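Local atomic coordinates of 2-Keto-3-deoxy-(6-phospho-)gluconate aldolase (Thermoproteus tenax, PDB entry 2R91), a protein that is an aldolase of the dihydrodipicolinate synthetase family, built as a TIM barrel. Residues Y85-G90 and A120-V125; A59-S62 and R66-V69. One frame throughout, in Å; residues are numbered along the deposited sequence.

Contact 1 of 2, residues Y85-G90 and A120-V125; sequences YAESRG and AVSIPV
At the C-terminal end of barrel helix 76-88, Glu-87 reaches across to the loop that runs from helix 107-120 into strand 125-129, meeting Val-121, Ser-122 and Ile-123. Its chain is fully stretched, with CG anti to the backbone N (chi1 -179°) and CD anti in turn, which carries the carboxylate past Ile-123 to the loop backbone. There one oxygen takes two successive amides. Ser-122 N gives its hydrogen to the syn lone pair of Glu-87 OE2 at 2.8 Å, whereas Ile-123 N, 3.1 Å from Glu-87 OE2, meets that atom almost head-on along the C-O bond. N-H...O angles of 152° and 155° mark both bonds as moderately bent. The second oxygen, OE1, accepts from a water that also lies 2.6 Å from Ser-122 OG, so both carboxylate oxygens have partners. Carbon packing flanks this polar grip: Ile-123 CD1 sits 3.8 Å from Glu-87 CB. Val-121 CB lies 3.6 Å from Glu-87 OE2, in van der Waals contact with the same oxygen the amides hold. Just beyond, Gly-90 closes the helix with positive phi in a Schellman motif. A helix end joined in this way to the next alpha-to-beta loop, at the N-terminal end of the strands, belongs to the outer layer of a TIM barrel.

Contact 2 of 2, residues A59-S62 and R66-V69; sequences AATS and RVIV
The peptide plane between Ala-60 and Thr-61 turns one face to Val-67, whose CG2 methyl stands over it, 3.7 Å from Ala-60 C and 3.5 Å from Ala-60 O. Segment 66-69 lies wholly on that side, so nothing of it meets the other face, and the methyl comes down on the face instead of approaching an edge. No ring takes part. This is helix-on-strand packing within the beta-alpha-beta unit made by strand 35-38, helix 50-63 and strand 67-70 of the TIM barrel. The backbones come nearest at Thr-61 and Val-67, with CA atoms 6.1 Å apart.

Side-chain direction alternates along the strand: Val-67 and Val-69 point to the helix, while Ile-68 points away from it and touches Val-35 and Phe-37 of strand 35-38. Backbone hydrogen bonds of Val-67 with Glu-92 and of Ile-68 with Val-36 place the strand between its two parallel neighbours.

Both methyls of Val-67 are used. CG1, anti to the backbone N (chi1 173°), reaches Ala-60 CB at 3.9 Å, a purely apolar contact. The Thr-61 side chain crosses that of Val-67 at about a right angle. With chi1 at 58°, Thr-61 OG1 is directed back along its own helix, where it hydrogen-bonds Thr-57 O, and the methyl is left to face the strand: Thr-61 CG2 lies 3.9 Å from both Val-67 CB and Val-67 CG1.

How the contacts relate
Followed from the N terminus, the chain first makes contact 2, in which the last turn of helix 50-63 meets the start of strand 67-70 across a connection of just three residues. It then passes through helix 76-88 and opens contact 1, which closes a longer loop of 29 residues holding strand 93-96 and helix 107-120. The two are in series, neither nested nor crossing, with centres about 11 Å apart. They nevertheless touch: Arg-89 O lies 3.5 Å from Thr-61 CB, and Ala-86 CB 3.8 Å from Val-69 CG2. Helix 76-88 is thus packed against contact 2, and Asp-58 of helix 50-63 also holds Arg-89 through a salt bridge.

Contact 1 of 2, residues Y85-G90 and A120-V125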
ATOM      1  N   TYR A  85     -14.353 -27.325 -21.405  1.00 20.22           N
ATOM      2  CA  TYR A  85     -15.268 -26.822 -22.429  1.00 20.00           C
ATOM      3  C   TYR A  85     -14.553 -25.966 -23.482  1.00 20.65           C
ATOM      4  O   TYR A  85     -14.734 -26.153 -24.706  1.00 21.19           O
ATOM      5  CB  TYR A  85     -16.390 -25.997 -21.789  1.00 20.96           C
ATOM      6  CG  TYR A  85     -17.491 -25.612 -22.755  1.00 20.96           C
ATOM      7  CD1 TYR A  85     -18.386 -26.590 -23.238  1.00 21.12           C
ATOM      8  CD2 TYR A  85     -17.629 -24.304 -23.215  1.00 19.83           C
ATOM      9  CE1 TYR A  85     -19.370 -26.280 -24.134  1.00 19.84           C
ATOM     10  CE2 TYR A  85     -18.638 -23.971 -24.106  1.00 20.24           C
ATOM     11  CZ  TYR A  85     -19.510 -24.983 -24.556  1.00 21.47           C
ATOM     12  OH  TYR A  85     -20.512 -24.702 -25.424  1.00 21.20           O
ATOM     13  N   ALA A  86     -13.748 -25.012 -23.011  1.00 20.64           N
ATOM     14  CA  ALA A  86     -12.983 -24.140 -23.911  1.00 18.84           C
ATOM     15  C   ALA A  86     -12.083 -24.974 -24.828  1.00 18.63           C
ATOM     16  O   ALA A  86     -12.019 -24.747 -26.037  1.00 19.28           O
ATOM     17  CB  ALA A  86     -12.147 -23.156 -23.093  1.00 18.21           C
ATOM     18  N   GLU A  87     -11.391 -25.934 -24.250  1.00 19.84           N
ATOM     19  CA  GLU A  87     -10.546 -26.818 -25.040  1.00 22.82           C
ATOM     20  C   GLU A  87     -11.337 -27.553 -26.128  1.00 24.00           C
ATOM     21  O   GLU A  87     -10.870 -27.680 -27.269  1.00 24.15           O
ATOM     22  CB  GLU A  87      -9.851 -27.815 -24.135  1.00 24.94           C
ATOM     23  CG  GLU A  87      -8.919 -28.751 -24.914  1.00 28.12           C
ATOM     24  CD  GLU A  87      -8.206 -29.687 -23.978  1.00 29.95           C
ATOM     25  OE1 GLU A  87      -8.883 -30.486 -23.317  1.00 32.44           O
ATOM     26  OE2 GLU A  87      -6.978 -29.604 -23.855  1.00 31.47           O
ATOM     27  N   SER A  88     -12.538 -28.005 -25.798  1.00 24.05           N
ATOM     28  CA  SER A  88     -13.359 -28.752 -26.776  1.00 24.51           C
ATOM     29  C   SER A  88     -13.849 -27.834 -27.875  1.00 26.48           C
ATOM     30  O   SER A  88     -14.067 -28.275 -29.017  1.00 25.95           O
ATOM     31  CB  SER A  88     -14.548 -29.425 -26.094  1.00 25.98           C
ATOM     32  OG  SER A  88     -15.572 -28.485 -25.783  1.00 25.64           O
ATOM     33  N   ARG A  89     -13.996 -26.544 -27.544  1.00 25.37           N
ATOM     34  CA  ARG A  89     -14.404 -25.541 -28.531  1.00 25.40           C
ATOM     35  C   ARG A  89     -13.244 -24.996 -29.383  1.00 24.09           C
ATOM     36  O   ARG A  89     -13.438 -24.136 -30.236  1.00 24.85           O
ATOM     37  CB  ARG A  89     -15.196 -24.410 -27.848  1.00 26.02           C
ATOM     38  CG  ARG A  89     -16.496 -24.892 -27.226  1.00 28.51           C
ATOM     39  CD  ARG A  89     -17.427 -25.363 -28.316  1.00 29.07           C
ATOM     40  NE  ARG A  89     -18.756 -25.794 -27.883  1.00 30.68           N
ATOM     41  CZ  ARG A  89     -19.122 -27.063 -27.699  1.00 30.91           C
ATOM     42  NH1 ARG A  89     -18.241 -28.032 -27.848  1.00 33.01           N
ATOM     43  NH2 ARG A  89     -20.356 -27.362 -27.340  1.00 29.87           N
ATOM     44  N   GLY A  90     -12.047 -25.518 -29.177  1.00 23.67           N
ATOM     45  CA  GLY A  90     -10.919 -25.159 -30.012  1.00 24.69           C
ATOM     46  C   GLY A  90     -10.094 -23.947 -29.551  1.00 24.29           C
ATOM     47  O   GLY A  90      -9.340 -23.379 -30.345  1.00 21.87           O
ATOM     48  N   ALA A 120      -6.317 -30.694 -15.876  1.00 28.45           N
ATOM     49  CA  ALA A 120      -7.622 -30.799 -16.519  1.00 27.72           C
ATOM     50  C   ALA A 120      -7.585 -30.761 -18.051  1.00 27.28           C
ATOM     51  O   ALA A 120      -8.519 -31.204 -18.714  1.00 26.76           O
ATOM     52  CB  ALA A 120      -8.561 -29.692 -15.983  1.00 27.89           C
ATOM     53  N   VAL A 121      -6.545 -30.177 -18.622  1.00 25.87           N
ATOM     54  CA  VAL A 121      -6.512 -29.961 -20.071  1.00 25.63           C
ATOM     55  C   VAL A 121      -5.132 -30.249 -20.637  1.00 26.45           C
ATOM     56  O   VAL A 121      -4.145 -30.328 -19.905  1.00 25.37           O
ATOM     57  CB  VAL A 121      -6.892 -28.475 -20.454  1.00 26.45           C
ATOM     58  CG1 VAL A 121      -8.352 -28.151 -20.030  1.00 25.64           C
ATOM     59  CG2 VAL A 121      -5.903 -27.469 -19.807  1.00 26.12           C
ATOM     60  N   SER A 122      -5.074 -30.356 -21.961  1.00 28.78           N
ATOM     61  CA  SER A 122      -3.828 -30.558 -22.689  1.00 30.64           C
ATOM     62  C   SER A 122      -3.295 -29.263 -23.269  1.00 30.35           C
ATOM     63  O   SER A 122      -2.082 -29.117 -23.435  1.00 31.68           O
ATOM     64  CB  SER A 122      -4.051 -31.560 -23.834  1.00 32.45           C
ATOM     65  OG  SER A 122      -4.517 -32.775 -23.278  1.00 34.99           O
ATOM     66  N   ILE A 123      -4.192 -28.340 -23.617  1.00 28.35           N
ATOM     67  CA  ILE A 123      -3.758 -27.047 -24.153  1.00 26.71           C
ATOM     68  C   ILE A 123      -3.028 -26.250 -23.042  1.00 26.37           C
ATOM     69  O   ILE A 123      -3.192 -26.542 -21.865  1.00 26.11           O
ATOM     70  CB  ILE A 123      -4.938 -26.250 -24.762  1.00 25.86           C
ATOM     71  CG1 ILE A 123      -6.061 -26.027 -23.724  1.00 25.26           C
ATOM     72  CG2 ILE A 123      -5.478 -26.956 -26.012  1.00 26.04           C
ATOM     73  CD1 ILE A 123      -7.158 -25.084 -24.233  1.00 26.28           C
ATOM     74  N   PRO A 124      -2.197 -25.264 -23.424  1.00 25.69           N
ATOM     75  CA  PRO A 124      -1.428 -24.458 -22.465  1.00 25.86           C
ATOM     76  C   PRO A 124      -2.334 -23.717 -21.469  1.00 24.62           C
ATOM     77  O   PRO A 124      -3.404 -23.224 -21.846  1.00 23.41           O
ATOM     78  CB  PRO A 124      -0.721 -23.432 -23.355  1.00 25.68           C
ATOM     79  CG  PRO A 124      -0.666 -24.075 -24.713  1.00 27.76           C
ATOM     80  CD  PRO A 124      -1.951 -24.852 -24.817  1.00 26.46           C
ATOM     81  N   VAL A 125      -1.916 -23.690 -20.216  1.00 22.48           N
ATOM     82  CA  VAL A 125      -2.568 -22.884 -19.193  1.00 22.78           C
ATOM     83  C   VAL A 125      -1.721 -21.622 -18.920  1.00 22.87           C
ATOM     84  O   VAL A 125      -0.516 -21.726 -18.662  1.00 22.29           O
ATOM     85  CB  VAL A 125      -2.747 -23.693 -17.889  1.00 22.15           C
ATOM     86  CG1 VAL A 125      -3.217 -22.792 -16.729  1.00 22.36           C
ATOM     87  CG2 VAL A 125      -3.743 -24.857 -18.122  1.00 22.47           C
TER
HETATM   88  O   HOH W   1      -7.110 -33.073 -23.229  1.00 46.72           O

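Contact 2 of 2, residues A59-S62 and R66-V69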
ATOM      1  N   ALA A  59     -19.234 -17.912 -28.638  1.00 21.93           N
ATOM      2  CA  ALA A  59     -19.253 -16.728 -29.517  1.00 22.35           C
ATOM      3  C   ALA A  59     -17.852 -16.371 -29.986  1.00 22.33           C
ATOM      4  O   ALA A  59     -17.653 -16.047 -31.156  1.00 21.19           O
ATOM      5  CB  ALA A  59     -19.939 -15.510 -28.816  1.00 22.45           C
ATOM      6  N   ALA A  60     -16.878 -16.429 -29.070  1.00 22.67           N
ATOM      7  CA  ALA A  60     -15.498 -16.039 -29.400  1.00 22.14           C
ATOM      8  C   ALA A  60     -14.890 -17.030 -30.391  1.00 22.90           C
ATOM      9  O   ALA A  60     -14.330 -16.629 -31.421  1.00 21.29           O
ATOM     10  CB  ALA A  60     -14.616 -15.955 -28.100  1.00 20.51           C
ATOM     11  N   THR A  61     -14.987 -18.332 -30.075  1.00 22.18           N
ATOM     12  CA  THR A  61     -14.426 -19.360 -30.971  1.00 22.80           C
ATOM     13  C   THR A  61     -15.150 -19.447 -32.333  1.00 24.44           C
ATOM     14  O   THR A  61     -14.564 -19.866 -33.313  1.00 25.73           O
ATOM     15  CB  THR A  61     -14.329 -20.773 -30.317  1.00 22.64           C
ATOM     16  OG1 THR A  61     -15.630 -21.208 -29.886  1.00 23.14           O
ATOM     17  CG2 THR A  61     -13.365 -20.755 -29.125  1.00 22.30           C
ATOM     18  N   SER A  62     -16.404 -19.041 -32.426  1.00 25.51           N
ATOM     19  CA  SER A  62     -16.979 -19.026 -33.754  1.00 28.66           C
ATOM     20  C   SER A  62     -16.662 -17.726 -34.534  1.00 29.30           C
ATOM     21  O   SER A  62     -16.750 -17.704 -35.758  1.00 30.29           O
ATOM     22  CB  SER A  62     -18.450 -19.435 -33.750  1.00 30.94           C
ATOM     23  OG  SER A  62     -19.261 -18.487 -33.096  1.00 36.15           O
ATOM     24  N   ARG A  66      -8.201 -17.513 -33.283  1.00 23.60           N
ATOM     25  CA  ARG A  66      -7.287 -17.686 -32.147  1.00 22.54           C
ATOM     26  C   ARG A  66      -7.915 -17.102 -30.874  1.00 22.79           C
ATOM     27  O   ARG A  66      -8.132 -15.886 -30.775  1.00 20.07           O
ATOM     28  CB  ARG A  66      -5.942 -17.006 -32.408  1.00 23.16           C
ATOM     29  CG  ARG A  66      -5.213 -17.510 -33.663  1.00 24.48           C
ATOM     30  CD  ARG A  66      -3.790 -16.953 -33.799  1.00 24.04           C
ATOM     31  NE  ARG A  66      -3.018 -17.311 -32.625  1.00 25.37           N
ATOM     32  CZ  ARG A  66      -1.865 -16.770 -32.276  1.00 26.50           C
ATOM     33  NH1 ARG A  66      -1.327 -15.831 -33.041  1.00 26.80           N
ATOM     34  NH2 ARG A  66      -1.258 -17.175 -31.164  1.00 25.89           N
ATOM     35  N   VAL A  67      -8.183 -17.969 -29.901  1.00 20.78           N
ATOM     36  CA  VAL A  67      -8.988 -17.587 -28.724  1.00 19.65           C
ATOM     37  C   VAL A  67      -8.348 -18.158 -27.477  1.00 20.13           C
ATOM     38  O   VAL A  67      -7.983 -19.353 -27.429  1.00 18.37           O
ATOM     39  CB  VAL A  67     -10.471 -18.107 -28.841  1.00 18.94           C
ATOM     40  CG1 VAL A  67     -11.234 -17.872 -27.559  1.00 18.33           C
ATOM     41  CG2 VAL A  67     -11.205 -17.449 -29.995  1.00 18.10           C
ATOM     42  N   ILE A  68      -8.169 -17.307 -26.463  1.00 18.78           N
ATOM     43  CA  ILE A  68      -7.791 -17.792 -25.137  1.00 18.79           C
ATOM     44  C   ILE A  68      -8.948 -17.471 -24.201  1.00 18.18           C
ATOM     45  O   ILE A  68      -9.470 -16.356 -24.222  1.00 19.72           O
ATOM     46  CB  ILE A  68      -6.494 -17.095 -24.613  1.00 20.20           C
ATOM     47  CG1 ILE A  68      -5.306 -17.404 -25.531  1.00 21.83           C
ATOM     48  CG2 ILE A  68      -6.207 -17.454 -23.132  1.00 17.78           C
ATOM     49  CD1 ILE A  68      -3.994 -16.558 -25.170  1.00 22.15           C
ATOM     50  N   VAL A  69      -9.360 -18.438 -23.382  1.00 17.80           N
ATOM     51  CA  VAL A  69     -10.490 -18.243 -22.484  1.00 17.07           C
ATOM     52  C   VAL A  69     -10.017 -18.152 -21.021  1.00 16.93           C
ATOM     53  O   VAL A  69      -9.279 -19.020 -20.529  1.00 16.18           O
ATOM     54  CB  VAL A  69     -11.582 -19.378 -22.647  1.00 18.35           C
ATOM     55  CG1 VAL A  69     -12.787 -19.117 -21.751  1.00 17.06           C
ATOM     56  CG2 VAL A  69     -12.028 -19.495 -24.116  1.00 17.57           C
TER